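Local coordinates for carbon dioxide concentrating mechanism protein (Thermosynechococcus elongatus, PDB 4N8F) that probably forms the pentameric vertices of the carboxysome, the polyhedral shell compartment in which RuBisCO is sequestered, at residues K2-C7 with L27-E32; E16-G21 with D71-A76. All coordinates share one frame; numbering follows the deposited sequence.

Interaction 1: residues K2-C7 with L27-E32; sequences KIARVC and LQYLGE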
ATOM      1  N   LYS C   2       0.700   3.745 -12.002  1.00 27.82           N
ATOM      2  CA  LYS C   2      -0.352   3.226 -12.847  1.00 28.90           C
ATOM      3  C   LYS C   2      -0.681   4.224 -13.954  1.00 28.28           C
ATOM      4  O   LYS C   2      -0.509   5.447 -13.812  1.00 28.87           O
ATOM      5  CB  LYS C   2      -1.610   3.017 -12.002  1.00 28.38           C
ATOM      6  CG  LYS C   2      -1.360   2.100 -10.848  1.00 30.10           C
ATOM      7  CD  LYS C   2      -0.936   0.753 -11.370  1.00 34.48           C
ATOM      8  CE  LYS C   2      -1.287  -0.309 -10.355  1.00 37.72           C
ATOM      9  NZ  LYS C   2      -0.689  -1.566 -10.852  1.00 41.50           N
ATOM     10  N   ILE C   3      -1.160   3.694 -15.065  1.00 28.63           N
ATOM     11  CA  ILE C   3      -1.653   4.482 -16.147  1.00 27.61           C
ATOM     12  C   ILE C   3      -3.141   4.739 -15.878  1.00 28.01           C
ATOM     13  O   ILE C   3      -3.881   3.830 -15.456  1.00 28.33           O
ATOM     14  CB  ILE C   3      -1.497   3.710 -17.453  1.00 28.29           C
ATOM     15  CG1 ILE C   3      -0.012   3.466 -17.736  1.00 27.63           C
ATOM     16  CG2 ILE C   3      -2.078   4.509 -18.606  1.00 28.60           C
ATOM     17  CD1 ILE C   3       0.205   2.552 -18.893  1.00 28.79           C
ATOM     18  N   ALA C   4      -3.560   5.961 -16.122  1.00 27.30           N
ATOM     19  CA  ALA C   4      -4.972   6.340 -15.970  1.00 27.59           C
ATOM     20  C   ALA C   4      -5.343   7.425 -16.954  1.00 28.22           C
ATOM     21  O   ALA C   4      -4.497   8.114 -17.587  1.00 27.34           O
ATOM     22  CB  ALA C   4      -5.271   6.799 -14.531  1.00 27.04           C
ATOM     23  N   ARG C   5      -6.647   7.647 -17.056  1.00 28.61           N
ATOM     24  CA  ARG C   5      -7.074   8.774 -17.786  1.00 30.11           C
ATOM     25  C   ARG C   5      -7.773   9.764 -16.875  1.00 30.43           C
ATOM     26  O   ARG C   5      -8.492   9.366 -15.961  1.00 29.50           O
ATOM     27  CB  ARG C   5      -7.967   8.356 -18.964  1.00 32.43           C
ATOM     28  CG  ARG C   5      -9.257   7.628 -18.627  1.00 34.60           C
ATOM     29  CD  ARG C   5     -10.175   7.776 -19.861  1.00 40.89           C
ATOM     30  NE  ARG C   5     -11.456   7.660 -19.340  1.00 45.07           N
ATOM     31  CZ  ARG C   5     -12.383   8.580 -19.175  1.00 41.68           C
ATOM     32  NH1 ARG C   5     -12.435   9.793 -19.745  1.00 41.44           N
ATOM     33  NH2 ARG C   5     -13.376   8.126 -18.475  1.00 41.36           N
ATOM     34  N   VAL C   6      -7.645  11.045 -17.204  1.00 29.76           N
ATOM     35  CA  VAL C   6      -8.295  12.067 -16.410  1.00 31.24           C
ATOM     36  C   VAL C   6      -9.706  12.082 -16.770  1.00 31.85           C
ATOM     37  O   VAL C   6     -10.028  12.170 -17.921  1.00 35.86           O
ATOM     38  CB  VAL C   6      -7.761  13.442 -16.738  1.00 30.90           C
ATOM     39  CG1 VAL C   6      -8.501  14.504 -15.953  1.00 31.05           C
ATOM     40  CG2 VAL C   6      -6.283  13.434 -16.494  1.00 30.37           C
ATOM     41  N   CYS C   7     -10.595  11.996 -15.807  1.00 34.06           N
ATOM     42  CA  CYS C   7     -11.972  11.938 -16.218  1.00 33.91           C
ATOM     43  C   CYS C   7     -12.869  12.827 -15.484  1.00 35.10           C
ATOM     44  O   CYS C   7     -14.023  12.849 -15.840  1.00 34.34           O
ATOM     45  CB  CYS C   7     -12.522  10.524 -16.162  1.00 38.00           C
ATOM     46  SG  CYS C   7     -12.684   9.885 -14.507  1.00 41.68           S
ATOM     47  N   LEU C  27      -9.350  10.339 -11.670  1.00 30.00           N
ATOM     48  CA  LEU C  27      -8.645   9.478 -12.633  1.00 29.52           C
ATOM     49  C   LEU C  27      -9.365   8.107 -12.726  1.00 31.37           C
ATOM     50  O   LEU C  27      -9.760   7.536 -11.712  1.00 29.87           O
ATOM     51  CB  LEU C  27      -7.223   9.257 -12.162  1.00 28.28           C
ATOM     52  CG  LEU C  27      -6.397  10.519 -11.841  1.00 28.99           C
ATOM     53  CD1 LEU C  27      -4.937  10.238 -11.551  1.00 30.58           C
ATOM     54  CD2 LEU C  27      -6.420  11.477 -13.023  1.00 29.33           C
ATOM     55  N   GLN C  28      -9.576   7.623 -13.939  1.00 30.31           N
ATOM     56  CA  GLN C  28     -10.037   6.287 -14.130  1.00 30.35           C
ATOM     57  C   GLN C  28      -8.809   5.487 -14.571  1.00 29.78           C
ATOM     58  O   GLN C  28      -8.155   5.843 -15.520  1.00 27.61           O
ATOM     59  CB  GLN C  28     -11.085   6.220 -15.212  1.00 31.16           C
ATOM     60  CG  GLN C  28     -11.584   4.782 -15.454  1.00 32.79           C
ATOM     61  CD  GLN C  28     -12.793   4.732 -16.358  1.00 33.09           C
ATOM     62  OE1 GLN C  28     -13.022   5.643 -17.152  1.00 32.87           O
ATOM     63  NE2 GLN C  28     -13.571   3.661 -16.250  1.00 33.79           N
ATOM     64  N   TYR C  29      -8.541   4.393 -13.879  1.00 29.42           N
ATOM     65  CA  TYR C  29      -7.449   3.522 -14.251  1.00 29.88           C
ATOM     66  C   TYR C  29      -7.675   2.859 -15.611  1.00 30.23           C
ATOM     67  O   TYR C  29      -8.798   2.519 -15.936  1.00 30.05           O
ATOM     68  CB  TYR C  29      -7.173   2.463 -13.137  1.00 30.55           C
ATOM     69  CG  TYR C  29      -6.568   3.063 -11.874  1.00 30.78           C
ATOM     70  CD1 TYR C  29      -7.312   3.194 -10.724  1.00 30.86           C
ATOM     71  CD2 TYR C  29      -5.237   3.524 -11.859  1.00 31.50           C
ATOM     72  CE1 TYR C  29      -6.774   3.721  -9.585  1.00 31.44           C
ATOM     73  CE2 TYR C  29      -4.688   4.033 -10.729  1.00 31.75           C
ATOM     74  CZ  TYR C  29      -5.453   4.176  -9.597  1.00 32.40           C
ATOM     75  OH  TYR C  29      -4.913   4.744  -8.461  1.00 33.98           O
ATOM     76  N   LEU C  30      -6.562   2.600 -16.325  1.00 30.66           N
ATOM     77  CA  LEU C  30      -6.564   1.921 -17.596  1.00 30.96           C
ATOM     78  C   LEU C  30      -5.875   0.549 -17.471  1.00 32.14           C
ATOM     79  O   LEU C  30      -4.777   0.437 -16.942  1.00 33.16           O
ATOM     80  CB  LEU C  30      -5.905   2.749 -18.683  1.00 29.56           C
ATOM     81  CG  LEU C  30      -6.546   4.129 -18.956  1.00 31.57           C
ATOM     82  CD1 LEU C  30      -5.748   4.852 -20.057  1.00 31.53           C
ATOM     83  CD2 LEU C  30      -7.993   4.037 -19.356  1.00 31.59           C
ATOM     84  N   GLY C  31      -6.540  -0.447 -18.002  1.00 32.16           N
ATOM     85  CA  GLY C  31      -6.099  -1.853 -17.946  1.00 34.32           C
ATOM     86  C   GLY C  31      -5.337  -2.275 -19.177  1.00 35.14           C
ATOM     87  O   GLY C  31      -4.846  -1.466 -19.944  1.00 33.76           O
ATOM     88  N   GLU C  32      -5.269  -3.583 -19.390  1.00 37.78           N
ATOM     89  CA  GLU C  32      -4.668  -4.128 -20.559  1.00 36.25           C
ATOM     90  C   GLU C  32      -5.447  -3.588 -21.784  1.00 38.01           C
ATOM     91  O   GLU C  32      -6.695  -3.513 -21.793  1.00 35.56           O
ATOM     92  CB  GLU C  32      -4.723  -5.649 -20.501  1.00 37.69           C
ATOM     93  CG  GLU C  32      -3.864  -6.340 -21.534  1.00 37.47           C
ATOM     94  CD  GLU C  32      -3.850  -7.835 -21.293  1.00 40.18           C
ATOM     95  OE1 GLU C  32      -4.850  -8.466 -21.627  1.00 40.11           O
ATOM     96  OE2 GLU C  32      -2.864  -8.352 -20.692  1.00 40.92           O
TER
HETATM   97  O   HOH W   1      -3.748   1.211 -14.411  1.00 35.58           O

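Interaction 2: residues E16-G21 with D71-A76; sequences EDTLTG and DKPIDA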
ATOM      1  N   GLU C  16      -8.038  20.415   4.911  1.00 35.71           N
ATOM      2  CA  GLU C  16      -6.778  20.728   5.555  1.00 36.04           C
ATOM      3  C   GLU C  16      -6.180  21.931   4.881  1.00 36.56           C
ATOM      4  O   GLU C  16      -6.189  22.035   3.623  1.00 38.08           O
ATOM      5  CB  GLU C  16      -5.820  19.539   5.433  1.00 35.07           C
ATOM      6  CG  GLU C  16      -6.171  18.338   6.306  1.00 34.46           C
ATOM      7  CD  GLU C  16      -5.960  18.612   7.788  1.00 35.26           C
ATOM      8  OE1 GLU C  16      -4.858  19.063   8.180  1.00 31.82           O
ATOM      9  OE2 GLU C  16      -6.889  18.343   8.574  1.00 38.16           O
ATOM     10  N   ASP C  17      -5.751  22.882   5.704  1.00 36.17           N
ATOM     11  CA  ASP C  17      -5.082  24.124   5.264  1.00 36.63           C
ATOM     12  C   ASP C  17      -3.977  23.899   4.258  1.00 35.64           C
ATOM     13  O   ASP C  17      -3.707  24.746   3.419  1.00 38.68           O
ATOM     14  CB  ASP C  17      -4.368  24.762   6.448  1.00 38.02           C
ATOM     15  CG  ASP C  17      -5.276  25.535   7.344  1.00 38.35           C
ATOM     16  OD1 ASP C  17      -6.446  25.630   7.003  1.00 41.18           O
ATOM     17  OD2 ASP C  17      -4.811  26.042   8.379  1.00 36.49           O
ATOM     18  N   THR C  18      -3.281  22.785   4.407  1.00 32.58           N
ATOM     19  CA  THR C  18      -2.156  22.474   3.530  1.00 32.78           C
ATOM     20  C   THR C  18      -2.600  22.123   2.089  1.00 33.65           C
ATOM     21  O   THR C  18      -1.791  22.019   1.203  1.00 33.66           O
ATOM     22  CB  THR C  18      -1.396  21.270   4.122  1.00 31.55           C
ATOM     23  OG1 THR C  18      -2.333  20.221   4.456  1.00 31.55           O
ATOM     24  CG2 THR C  18      -0.697  21.694   5.390  1.00 32.88           C
ATOM     25  N   LEU C  19      -3.892  21.892   1.890  1.00 35.53           N
ATOM     26  CA  LEU C  19      -4.453  21.651   0.581  1.00 35.25           C
ATOM     27  C   LEU C  19      -5.042  22.853  -0.137  1.00 36.40           C
ATOM     28  O   LEU C  19      -5.596  22.680  -1.198  1.00 36.06           O
ATOM     29  CB  LEU C  19      -5.508  20.562   0.658  1.00 35.33           C
ATOM     30  CG  LEU C  19      -5.017  19.286   1.312  1.00 35.40           C
ATOM     31  CD1 LEU C  19      -6.142  18.272   1.337  1.00 34.04           C
ATOM     32  CD2 LEU C  19      -3.810  18.801   0.538  1.00 33.08           C
ATOM     33  N   THR C  20      -4.892  24.072   0.399  1.00 37.76           N
ATOM     34  CA  THR C  20      -5.315  25.270  -0.320  1.00 39.65           C
ATOM     35  C   THR C  20      -4.718  25.391  -1.725  1.00 40.20           C
ATOM     36  O   THR C  20      -3.530  25.213  -1.904  1.00 41.00           O
ATOM     37  CB  THR C  20      -4.919  26.520   0.485  1.00 42.15           C
ATOM     38  OG1 THR C  20      -5.615  26.476   1.747  1.00 45.51           O
ATOM     39  CG2 THR C  20      -5.318  27.741  -0.209  1.00 43.96           C
ATOM     40  N   GLY C  21      -5.561  25.650  -2.718  1.00 41.77           N
ATOM     41  CA  GLY C  21      -5.150  25.708  -4.134  1.00 42.00           C
ATOM     42  C   GLY C  21      -4.801  24.384  -4.789  1.00 41.13           C
ATOM     43  O   GLY C  21      -4.309  24.367  -5.877  1.00 41.45           O
ATOM     44  N   ASP C  71       4.369  19.069   2.791  1.00 38.27           N
ATOM     45  CA  ASP C  71       3.569  18.939   4.013  1.00 41.37           C
ATOM     46  C   ASP C  71       2.152  18.481   3.751  1.00 35.60           C
ATOM     47  O   ASP C  71       1.305  18.551   4.647  1.00 36.87           O
ATOM     48  CB  ASP C  71       3.600  20.279   4.764  1.00 46.55           C
ATOM     49  CG  ASP C  71       4.980  20.562   5.367  1.00 53.55           C
ATOM     50  OD1 ASP C  71       5.701  19.585   5.753  1.00 55.06           O
ATOM     51  OD2 ASP C  71       5.327  21.778   5.462  1.00 60.47           O
ATOM     52  N   LYS C  72       1.863  18.079   2.517  1.00 31.39           N
ATOM     53  CA  LYS C  72       0.491  17.865   2.143  1.00 30.62           C
ATOM     54  C   LYS C  72       0.078  16.424   2.437  1.00 28.66           C
ATOM     55  O   LYS C  72       0.813  15.491   2.123  1.00 30.28           O
ATOM     56  CB  LYS C  72       0.245  18.236   0.685  1.00 31.05           C
ATOM     57  CG  LYS C  72       0.605  19.684   0.305  1.00 33.28           C
ATOM     58  CD  LYS C  72       0.063  19.915  -1.092  1.00 34.72           C
ATOM     59  CE  LYS C  72       0.440  21.263  -1.727  1.00 38.48           C
ATOM     60  NZ  LYS C  72       1.196  22.209  -0.888  1.00 39.90           N
ATOM     61  N   PRO C  73      -1.083  16.229   3.056  1.00 26.79           N
ATOM     62  CA  PRO C  73      -1.606  14.890   3.370  1.00 27.09           C
ATOM     63  C   PRO C  73      -2.264  14.220   2.181  1.00 25.67           C
ATOM     64  O   PRO C  73      -3.456  13.908   2.203  1.00 24.77           O
ATOM     65  CB  PRO C  73      -2.659  15.165   4.463  1.00 27.46           C
ATOM     66  CG  PRO C  73      -3.067  16.584   4.252  1.00 27.95           C
ATOM     67  CD  PRO C  73      -1.920  17.304   3.615  1.00 27.97           C
ATOM     68  N   ILE C  74      -1.490  14.039   1.126  1.00 25.34           N
ATOM     69  CA  ILE C  74      -1.965  13.432  -0.129  1.00 26.07           C
ATOM     70  C   ILE C  74      -1.220  12.146  -0.374  1.00 25.23           C
ATOM     71  O   ILE C  74      -0.011  12.040  -0.045  1.00 26.93           O
ATOM     72  CB  ILE C  74      -1.820  14.370  -1.338  1.00 26.79           C
ATOM     73  CG1 ILE C  74      -0.393  14.946  -1.398  1.00 27.45           C
ATOM     74  CG2 ILE C  74      -2.772  15.540  -1.232  1.00 28.02           C
ATOM     75  CD1 ILE C  74      -0.092  15.537  -2.758  1.00 29.12           C
ATOM     76  N   ASP C  75      -1.940  11.182  -0.949  1.00 25.52           N
ATOM     77  CA  ASP C  75      -1.448   9.856  -1.209  1.00 24.71           C
ATOM     78  C   ASP C  75      -1.566   9.465  -2.702  1.00 24.81           C
ATOM     79  O   ASP C  75      -1.408   8.349  -3.070  1.00 25.79           O
ATOM     80  CB  ASP C  75      -2.168   8.872  -0.309  1.00 24.35           C
ATOM     81  CG  ASP C  75      -3.597   8.663  -0.659  1.00 25.27           C
ATOM     82  OD1 ASP C  75      -4.163   9.417  -1.489  1.00 25.36           O
ATOM     83  OD2 ASP C  75      -4.186   7.680  -0.082  1.00 25.97           O
ATOM     84  N   ALA C  76      -1.892  10.413  -3.556  1.00 25.94           N
ATOM     85  CA  ALA C  76      -1.966  10.172  -5.008  1.00 24.87           C
ATOM     86  C   ALA C  76      -1.695  11.482  -5.738  1.00 25.31           C
ATOM     87  O   ALA C  76      -2.274  12.542  -5.384  1.00 25.30           O
ATOM     88  CB  ALA C  76      -3.303   9.649  -5.383  1.00 24.54           C
TER

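Interaction 1: residues K2-C7 with L27-E32
Arg5 and Gln28 pair twice, through their backbones and through their side chains. In the backbone they form the antiparallel hydrogen-bonded pair between strands 2-11 and 24-30: Arg5 N reaches Gln28 O at 2.8 Å, and Gln28 N returns to Arg5 O at 2.9 Å. A third rung runs from Leu30 N to Ile3 O, 3.1 Å. That carbonyl also accepts from a water, which donates in turn to Leu30 O and so bridges the two strands beside the Leu30 N bond.

The polar side chains lie alongside each other, pointing the same way. Gln28 CG is anti to the backbone N (chi1 179°), and the extended chain brings OE1 to the guanidinium edge, in its plane. Arg5 NH2 meets OE1 at 2.8 Å with a nearly straight N-H...O angle of 164°, while NE adds a weak bond. The amide plane is nonetheless turned 61° from the guanidinium. Asp52 takes NH1 in a salt bridge, and Asp88 of a neighbouring subunit takes NH2.

Apolar contacts occupy both faces. Beside Val6, Leu27 CD2 lies 4.0 Å from Val6 CG2, and Leu27 CB touches the methyl of Ala4. Lys2 CB approaches Tyr29 CE2 obliquely at 3.5 Å; beyond it, the lysine amine forms a salt bridge with Glu41 of a second neighbouring subunit, and the tyrosine hydroxyl a hydrogen bond with Glu41 of its own chain. Leu30 forks over Ala4, CD1 against Ile3 CG2 and CD2 against Arg5 CG.

A leucine in place of Arg5 would probably leave Gln28 OE1 without this donor and deprive both aspartates of this counter-charge. The contact thus couples a barrel-strand pairing to subunit association, its guanidinium charge probably offset by the two carboxylates, while the neutral amide oxygen accepts N-H donors.

Interaction 2: residues E16-G21 with D71-A76
An inverse gamma turn centred on Pro73 packs against the short 3-10 turn 17-19, bringing together two loops at one end of the β-barrel subunit. Pro73 presents its ring to three residues of the other loop. Its CD carbon lies 3.1 Å from Thr18 OG1, a close contact of a hydroxyl oxygen with a ring methylene. Thr18 OG1 sits between the backbone N and the carbonyl carbon (chi1 49°), which turns the oxygen to the proline and leaves CG2 near Asp71 O, 3.8 Å away. Glu16 CG meets Pro73 CG more loosely.

Leu19 supplies the apolar part through a single branch. Its CD2 touches Pro73 CD at 3.9 Å and lies equally far from Ile74 CG2, the leucine and isoleucine side chains sliding past each other in opposite directions. Lys72 lays its aliphatic chain along the carbonyl of Thr18, with CG 3.5 Å from Thr18 O, while its amine is hydrogen-bonded to Asn68 O.

Bonds inside the 16-21 loop fix its shape: Leu19 N bonds to Glu16 O at 2.9 Å, closing the 3-10 turn, and Thr20 OG1 donates to Asp17 O. The bond from Ile74 N to Lys72 O that spans the gamma turn is weak.

A neighbouring subunit flanks the pair: its Thr46 and Ile67 hold the Glu16 carboxylate, and its Ser58 bonds to Pro73 O. An inverse gamma turn packed on a 3-10 turn thus joins two inter-strand loops of the CcmL/EutN barrel beside a subunit interface of the pentamer.

How the interactions relate
Interaction 1 belongs to the buried part of the barrel, whereas interaction 2 is partly exposed, on the opposite side of the chain's centre; their centres lie about 22 Å apart. They alternate along the sequence: loop 16-21 falls within the connection from strand 2-11 to strand 24-30, the two strands paired in interaction 1. Regular backbone hydrogen bonds set the register there. Interaction 2 instead joins its loops by van der Waals packing, with its hydrogen bonds made inside the loops or to residues beyond the pair, including the neighbouring subunit. Both contacts touch the same neighbouring subunit, one through Arg5 and Cys7, the other through Glu16 and Pro73.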